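Local coordinates for HP1028 (Helicobacter pylori, PDB 4INN), which has a lipocalin-type beta-barrel fold and probably binds or transports a small ligand, at residues A[122-136]-A[140-154]. The protein carries 1 engineered substitution. Numbering follows the deposited sequence.
Sequences YYVRVAQNSNGDLEF and YDKWGYMGKTFTWKR. Engineered in segment 140-154: Met146 (natural residue Leu).
Phe136 N gives a nearly straight hydrogen bond to Phe150 O, 2.8 Å long. Phe150 N returns one to Phe136 O. Leu134 and Trp152 are joined in the same double way; both are hydrogen-bonded pairs of the antiparallel strands 134-136 and 147-154. Where strand 134-136 begins, Arg154 N reaches Asp133 OD2 at 2.9 Å, from above the carboxylate plane. On the face shared with Leu134, the Phe136 ring stacks on the six-membered ring of Trp152, planes 10° apart and centroids 4.0 Å apart. Phe136 CG is anti to the backbone N (chi1 177°), which swings the ring over the indole, while its CB sits over the five-membered ring. At the other end, the loop 140-146 folds against strand 120-128. Arg125 NE donates to Trp143 O at 3.2 Å; the oxygen lies in the guanidinium plane, but NE stands above the carbonyl plane. Lys142 CA lies over one face of the Tyr123 ring. Tyr122 turns its ring edge to the face of Tyr140 in a T-shaped pair, and the Tyr122 hydroxyl is hydrogen-bonded to Asp118. Tyr122, Tyr140 and Phe150 help line the pocket that holds a polyethylene glycol molecule, probably from the crystallisation liquor. This hairpin, with strand 120-128 beside it, forms part of the eight-stranded antiparallel barrel of the lipocalin fold.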
loop_
_atom_site.group_PDB
_atom_site.type_symbol
_atom_site.label_atom_id
_atom_site.label_comp_id
_atom_site.label_asym_id
_atom_site.label_seq_id
_atom_site.Cartn_x
_atom_site.Cartn_y
_atom_site.Cartn_z
ATOM N N TYR A 122 -1.034 -7.754 8.317
ATOM C CA TYR A 122 -2.470 -7.972 8.246
ATOM C C TYR A 122 -2.791 -8.590 6.911
ATOM O O TYR A 122 -2.141 -8.285 5.941
ATOM C CB TYR A 122 -3.227 -6.656 8.306
ATOM C CG TYR A 122 -3.064 -5.894 9.566
ATOM C CD1 TYR A 122 -4.101 -5.797 10.481
ATOM C CD2 TYR A 122 -1.867 -5.238 9.848
ATOM C CE1 TYR A 122 -3.947 -5.082 11.648
ATOM C CE2 TYR A 122 -1.713 -4.513 11.019
ATOM C CZ TYR A 122 -2.750 -4.446 11.905
ATOM O OH TYR A 122 -2.584 -3.715 13.041
ATOM N N TYR A 123 -3.825 -9.425 6.858
ATOM C CA TYR A 123 -4.310 -9.948 5.598
ATOM C C TYR A 123 -5.111 -8.853 4.908
ATOM O O TYR A 123 -5.844 -8.128 5.561
ATOM C CB TYR A 123 -5.185 -11.165 5.834
ATOM C CG TYR A 123 -4.481 -12.290 6.529
ATOM C CD1 TYR A 123 -3.731 -13.226 5.795
ATOM C CD2 TYR A 123 -4.564 -12.447 7.921
ATOM C CE1 TYR A 123 -3.079 -14.276 6.432
ATOM C CE2 TYR A 123 -3.935 -13.506 8.558
ATOM C CZ TYR A 123 -3.188 -14.409 7.803
ATOM O OH TYR A 123 -2.545 -15.469 8.406
ATOM N N VAL A 124 -4.949 -8.735 3.592
ATOM C CA VAL A 124 -5.570 -7.663 2.826
ATOM C C VAL A 124 -6.350 -8.223 1.638
ATOM O O VAL A 124 -5.849 -9.126 0.927
ATOM C CB VAL A 124 -4.497 -6.651 2.339
ATOM C CG1 VAL A 124 -5.058 -5.683 1.306
ATOM C CG2 VAL A 124 -3.929 -5.858 3.529
ATOM N N ARG A 125 -7.576 -7.710 1.444
ATOM C CA ARG A 125 -8.279 -7.858 0.151
ATOM C C ARG A 125 -8.784 -6.493 -0.358
ATOM O O ARG A 125 -8.888 -5.554 0.401
ATOM C CB ARG A 125 -9.376 -8.937 0.145
ATOM C CG ARG A 125 -10.491 -8.769 1.151
ATOM C CD ARG A 125 -11.508 -9.866 0.951
ATOM N NE ARG A 125 -12.452 -10.011 2.058
ATOM C CZ ARG A 125 -13.527 -9.250 2.301
ATOM N NH1 ARG A 125 -13.822 -8.203 1.544
ATOM N NH2 ARG A 125 -14.309 -9.520 3.351
ATOM N N VAL A 126 -9.003 -6.401 -1.667
ATOM C CA VAL A 126 -9.311 -5.151 -2.302
ATOM C C VAL A 126 -10.389 -5.347 -3.372
ATOM O O VAL A 126 -10.344 -6.292 -4.157
ATOM C CB VAL A 126 -8.061 -4.502 -2.964
ATOM C CG1 VAL A 126 -8.462 -3.209 -3.663
ATOM C CG2 VAL A 126 -6.978 -4.198 -1.941
ATOM N N ALA A 127 -11.347 -4.423 -3.359
ATOM C CA ALA A 127 -12.355 -4.289 -4.399
ATOM C C ALA A 127 -12.157 -2.894 -5.005
ATOM O O ALA A 127 -12.058 -1.924 -4.269
ATOM C CB ALA A 127 -13.750 -4.422 -3.786
ATOM N N GLN A 128 -12.097 -2.776 -6.321
ATOM C CA GLN A 128 -11.897 -1.472 -6.947
ATOM C C GLN A 128 -13.187 -0.930 -7.581
ATOM O O GLN A 128 -13.903 -1.666 -8.251
ATOM C CB GLN A 128 -10.826 -1.584 -8.011
ATOM C CG GLN A 128 -10.538 -0.255 -8.706
ATOM C CD GLN A 128 -9.243 -0.248 -9.475
ATOM O OE1 GLN A 128 -8.852 -1.232 -10.080
ATOM N NE2 GLN A 128 -8.577 0.883 -9.457
ATOM N N ASN A 129 -13.463 0.361 -7.388
ATOM C CA ASN A 129 -14.648 1.009 -7.953
ATOM C C ASN A 129 -14.398 1.397 -9.381
ATOM O O ASN A 129 -13.283 1.291 -9.879
ATOM C CB ASN A 129 -15.035 2.265 -7.184
ATOM C CG ASN A 129 -15.288 2.019 -5.699
ATOM O OD1 ASN A 129 -15.180 2.948 -4.892
ATOM N ND2 ASN A 129 -15.630 0.795 -5.331
ATOM N N SER A 130 -15.447 1.847 -10.057
ATOM C CA SER A 130 -15.354 2.134 -11.494
ATOM C C SER A 130 -14.599 3.439 -11.752
ATOM O O SER A 130 -13.979 3.567 -12.781
ATOM C CB SER A 130 -16.748 2.120 -12.159
ATOM O OG SER A 130 -17.451 3.321 -11.885
ATOM N N ASN A 131 -14.614 4.380 -10.815
ATOM C CA ASN A 131 -13.713 5.561 -10.892
ATOM C C ASN A 131 -12.236 5.282 -10.500
ATOM O O ASN A 131 -11.379 6.194 -10.563
ATOM C CB ASN A 131 -14.240 6.713 -10.041
ATOM C CG ASN A 131 -14.129 6.440 -8.555
ATOM O OD1 ASN A 131 -14.021 5.302 -8.127
ATOM N ND2 ASN A 131 -14.176 7.487 -7.761
ATOM N N GLY A 132 -11.964 4.033 -10.094
ATOM C CA GLY A 132 -10.622 3.572 -9.765
ATOM C C GLY A 132 -10.335 3.471 -8.275
ATOM O O GLY A 132 -9.345 2.885 -7.897
ATOM N N ASP A 133 -11.198 4.040 -7.434
ATOM C CA ASP A 133 -10.956 4.106 -5.982
ATOM C C ASP A 133 -10.980 2.707 -5.413
ATOM O O ASP A 133 -11.572 1.826 -6.004
ATOM C CB ASP A 133 -12.014 4.948 -5.281
ATOM C CG ASP A 133 -11.792 6.448 -5.448
ATOM O OD1 ASP A 133 -12.515 7.242 -4.761
ATOM O OD2 ASP A 133 -10.899 6.847 -6.241
ATOM N N LEU A 134 -10.307 2.499 -4.286
ATOM C CA LEU A 134 -10.244 1.185 -3.695
ATOM C C LEU A 134 -11.036 1.162 -2.420
ATOM O O LEU A 134 -11.049 2.133 -1.666
ATOM C CB LEU A 134 -8.809 0.773 -3.377
ATOM C CG LEU A 134 -7.732 0.881 -4.448
ATOM C CD1 LEU A 134 -6.439 0.296 -3.879
ATOM C CD2 LEU A 134 -8.070 0.188 -5.758
ATOM N N GLU A 135 -11.712 0.045 -2.206
ATOM C CA GLU A 135 -12.215 -0.332 -0.902
ATOM C C GLU A 135 -11.227 -1.350 -0.368
ATOM O O GLU A 135 -11.195 -2.474 -0.840
ATOM C CB GLU A 135 -13.601 -0.936 -0.997
ATOM C CG GLU A 135 -14.563 -0.076 -1.784
ATOM C CD GLU A 135 -15.999 -0.365 -1.413
ATOM O OE1 GLU A 135 -16.506 -1.490 -1.687
ATOM O OE2 GLU A 135 -16.614 0.547 -0.816
ATOM N N PHE A 136 -10.430 -0.937 0.612
ATOM C CA PHE A 136 -9.255 -1.675 1.042
ATOM C C PHE A 136 -9.534 -2.287 2.409
ATOM O O PHE A 136 -9.685 -1.554 3.402
ATOM C CB PHE A 136 -8.081 -0.702 1.105
ATOM C CG PHE A 136 -6.817 -1.300 1.599
ATOM C CD1 PHE A 136 -5.854 -1.719 0.714
ATOM C CD2 PHE A 136 -6.564 -1.409 2.967
ATOM C CE1 PHE A 136 -4.675 -2.266 1.163
ATOM C CE2 PHE A 136 -5.375 -1.958 3.421
ATOM C CZ PHE A 136 -4.436 -2.384 2.517
ATOM N N TYR A 140 -7.470 -9.651 10.336
ATOM C CA TYR A 140 -6.693 -10.510 11.212
ATOM C C TYR A 140 -6.392 -12.020 10.938
ATOM O O TYR A 140 -5.282 -12.378 11.293
ATOM C CB TYR A 140 -7.155 -10.328 12.680
ATOM C CG TYR A 140 -6.660 -9.044 13.368
ATOM C CD1 TYR A 140 -7.412 -7.852 13.312
ATOM C CD2 TYR A 140 -5.453 -9.019 14.100
ATOM C CE1 TYR A 140 -6.978 -6.679 13.943
ATOM C CE2 TYR A 140 -5.005 -7.846 14.734
ATOM C CZ TYR A 140 -5.766 -6.670 14.651
ATOM O OH TYR A 140 -5.343 -5.487 15.256
ATOM N N ASP A 141 -7.153 -12.986 10.391
ATOM C CA ASP A 141 -8.364 -13.088 9.554
ATOM C C ASP A 141 -8.086 -13.187 8.018
ATOM O O ASP A 141 -8.314 -12.262 7.244
ATOM C CB ASP A 141 -9.471 -12.121 9.902
ATOM C CG ASP A 141 -10.807 -12.483 9.217
ATOM O OD1 ASP A 141 -11.145 -13.667 8.953
ATOM O OD2 ASP A 141 -11.540 -11.535 8.942
ATOM N N LYS A 142 -7.657 -14.361 7.592
ATOM C CA LYS A 142 -7.503 -14.663 6.168
ATOM C C LYS A 142 -8.718 -14.264 5.298
ATOM O O LYS A 142 -8.529 -13.779 4.185
ATOM C CB LYS A 142 -7.226 -16.164 5.995
ATOM C CG LYS A 142 -5.922 -16.525 5.288
ATOM C CD LYS A 142 -5.345 -17.877 5.745
ATOM C CE LYS A 142 -6.397 -18.993 5.906
ATOM N NZ LYS A 142 -6.955 -19.180 7.290
ATOM N N TRP A 143 -9.954 -14.476 5.780
ATOM C CA TRP A 143 -11.142 -14.233 4.942
ATOM C C TRP A 143 -11.665 -12.791 4.936
ATOM O O TRP A 143 -12.532 -12.445 4.135
ATOM C CB TRP A 143 -12.278 -15.206 5.287
ATOM C CG TRP A 143 -11.937 -16.664 5.011
ATOM C CD1 TRP A 143 -11.009 -17.146 4.121
ATOM C CD2 TRP A 143 -12.527 -17.808 5.624
ATOM N NE1 TRP A 143 -10.973 -18.513 4.164
ATOM C CE2 TRP A 143 -11.892 -18.950 5.079
ATOM C CE3 TRP A 143 -13.520 -17.984 6.591
ATOM C CZ2 TRP A 143 -12.237 -20.242 5.457
ATOM C CZ3 TRP A 143 -13.858 -19.263 6.963
ATOM C CH2 TRP A 143 -13.221 -20.376 6.393
ATOM N N GLY A 144 -11.131 -11.941 5.804
ATOM C CA GLY A 144 -11.543 -10.536 5.812
ATOM C C GLY A 144 -12.676 -10.119 6.733
ATOM O O GLY A 144 -12.911 -8.928 6.852
ATOM N N TYR A 145 -13.343 -11.072 7.407
ATOM C CA TYR A 145 -14.495 -10.788 8.327
ATOM C C TYR A 145 -14.191 -10.128 9.699
ATOM O O TYR A 145 -15.085 -9.527 10.320
ATOM C CB TYR A 145 -15.320 -12.064 8.568
ATOM C CG TYR A 145 -15.730 -12.712 7.276
ATOM C CD1 TYR A 145 -16.644 -12.081 6.433
ATOM C CD2 TYR A 145 -15.174 -13.916 6.865
ATOM C CE1 TYR A 145 -17.013 -12.647 5.233
ATOM C CE2 TYR A 145 -15.523 -14.484 5.659
ATOM C CZ TYR A 145 -16.443 -13.846 4.850
ATOM O OH TYR A 145 -16.820 -14.387 3.656
HETATM N N MSE A 146 -12.954 -10.248 10.172
HETATM C CA MSE A 146 -12.565 -9.694 11.457
HETATM C C MSE A 146 -11.554 -8.631 11.155
HETATM O O MSE A 146 -10.401 -8.663 11.638
HETATM C CB MSE A 146 -12.029 -10.775 12.380
HETATM C CG MSE A 146 -13.144 -11.494 13.135
HETATM SE SE MSE A 146 -12.449 -13.287 13.566
HETATM C CE MSE A 146 -11.766 -12.897 15.386
ATOM N N GLY A 147 -12.015 -7.662 10.365
ATOM C CA GLY A 147 -11.191 -6.558 9.898
ATOM C C GLY A 147 -12.030 -5.335 9.601
ATOM O O GLY A 147 -13.184 -5.277 10.001
ATOM N N LYS A 148 -11.449 -4.374 8.885
ATOM C CA LYS A 148 -12.084 -3.081 8.615
ATOM C C LYS A 148 -11.854 -2.660 7.179
ATOM O O LYS A 148 -10.872 -3.038 6.573
ATOM C CB LYS A 148 -11.505 -2.022 9.557
ATOM C CG LYS A 148 -12.291 -0.714 9.560
ATOM C CD LYS A 148 -12.074 0.076 10.856
ATOM C CE LYS A 148 -13.046 1.249 10.987
ATOM N NZ LYS A 148 -12.897 2.199 9.847
ATOM N N THR A 149 -12.745 -1.851 6.640
ATOM C CA THR A 149 -12.653 -1.465 5.221
ATOM C C THR A 149 -12.467 0.034 5.160
ATOM O O THR A 149 -13.133 0.773 5.865
ATOM C CB THR A 149 -13.893 -1.939 4.386
ATOM O OG1 THR A 149 -13.892 -3.371 4.301
ATOM C CG2 THR A 149 -13.868 -1.386 2.966
ATOM N N PHE A 150 -11.512 0.470 4.342
ATOM C CA PHE A 150 -11.182 1.887 4.204
ATOM C C PHE A 150 -11.332 2.285 2.755
ATOM O O PHE A 150 -11.306 1.430 1.853
ATOM C CB PHE A 150 -9.734 2.083 4.607
ATOM C CG PHE A 150 -9.429 1.738 6.060
ATOM C CD1 PHE A 150 -9.588 2.670 7.044
ATOM C CD2 PHE A 150 -8.913 0.488 6.405
ATOM C CE1 PHE A 150 -9.273 2.376 8.350
ATOM C CE2 PHE A 150 -8.615 0.172 7.702
ATOM C CZ PHE A 150 -8.799 1.118 8.690
ATOM N N THR A 151 -11.456 3.565 2.471
ATOM C CA THR A 151 -11.426 3.922 1.064
ATOM C C THR A 151 -10.220 4.782 0.652
ATOM O O THR A 151 -9.948 5.821 1.219
ATOM C CB THR A 151 -12.806 4.325 0.479
ATOM O OG1 THR A 151 -12.674 5.494 -0.330
ATOM C CG2 THR A 151 -13.821 4.527 1.531
ATOM N N TRP A 152 -9.499 4.281 -0.344
ATOM C CA TRP A 152 -8.260 4.864 -0.847
ATOM C C TRP A 152 -8.557 5.494 -2.211
ATOM O O TRP A 152 -8.948 4.769 -3.128
ATOM C CB TRP A 152 -7.222 3.754 -1.024
ATOM C CG TRP A 152 -6.687 3.214 0.255
ATOM C CD1 TRP A 152 -7.248 3.323 1.475
ATOM C CD2 TRP A 152 -5.488 2.467 0.432
ATOM N NE1 TRP A 152 -6.470 2.724 2.420
ATOM C CE2 TRP A 152 -5.380 2.178 1.807
ATOM C CE3 TRP A 152 -4.475 2.037 -0.435
ATOM C CZ2 TRP A 152 -4.310 1.471 2.352
ATOM C CZ3 TRP A 152 -3.401 1.328 0.099
ATOM C CH2 TRP A 152 -3.326 1.055 1.491
ATOM N N LYS A 153 -8.411 6.819 -2.326
ATOM C CA LYS A 153 -8.744 7.509 -3.554
ATOM C C LYS A 153 -7.659 7.310 -4.580
ATOM O O LYS A 153 -6.487 7.470 -4.279
ATOM C CB LYS A 153 -8.883 9.027 -3.351
ATOM C CG LYS A 153 -10.285 9.528 -3.027
ATOM C CD LYS A 153 -10.384 10.038 -1.585
ATOM C CE LYS A 153 -9.855 11.469 -1.444
ATOM N NZ LYS A 153 -8.723 11.647 -0.464
ATOM N N ARG A 154 -8.058 7.022 -5.814
ATOM C CA ARG A 154 -7.131 7.019 -6.914
ATOM C C ARG A 154 -6.780 8.430 -7.343
ATOM O O ARG A 154 -7.653 9.267 -7.477
ATOM C CB ARG A 154 -7.702 6.277 -8.103
ATOM C CG ARG A 154 -6.567 5.819 -8.984
ATOM C CD ARG A 154 -7.050 5.403 -10.320
ATOM N NE ARG A 154 -5.921 5.241 -11.218
ATOM C CZ ARG A 154 -5.224 4.133 -11.369
ATOM N NH1 ARG A 154 -5.502 3.047 -10.656
ATOM N NH2 ARG A 154 -4.230 4.121 -12.230
#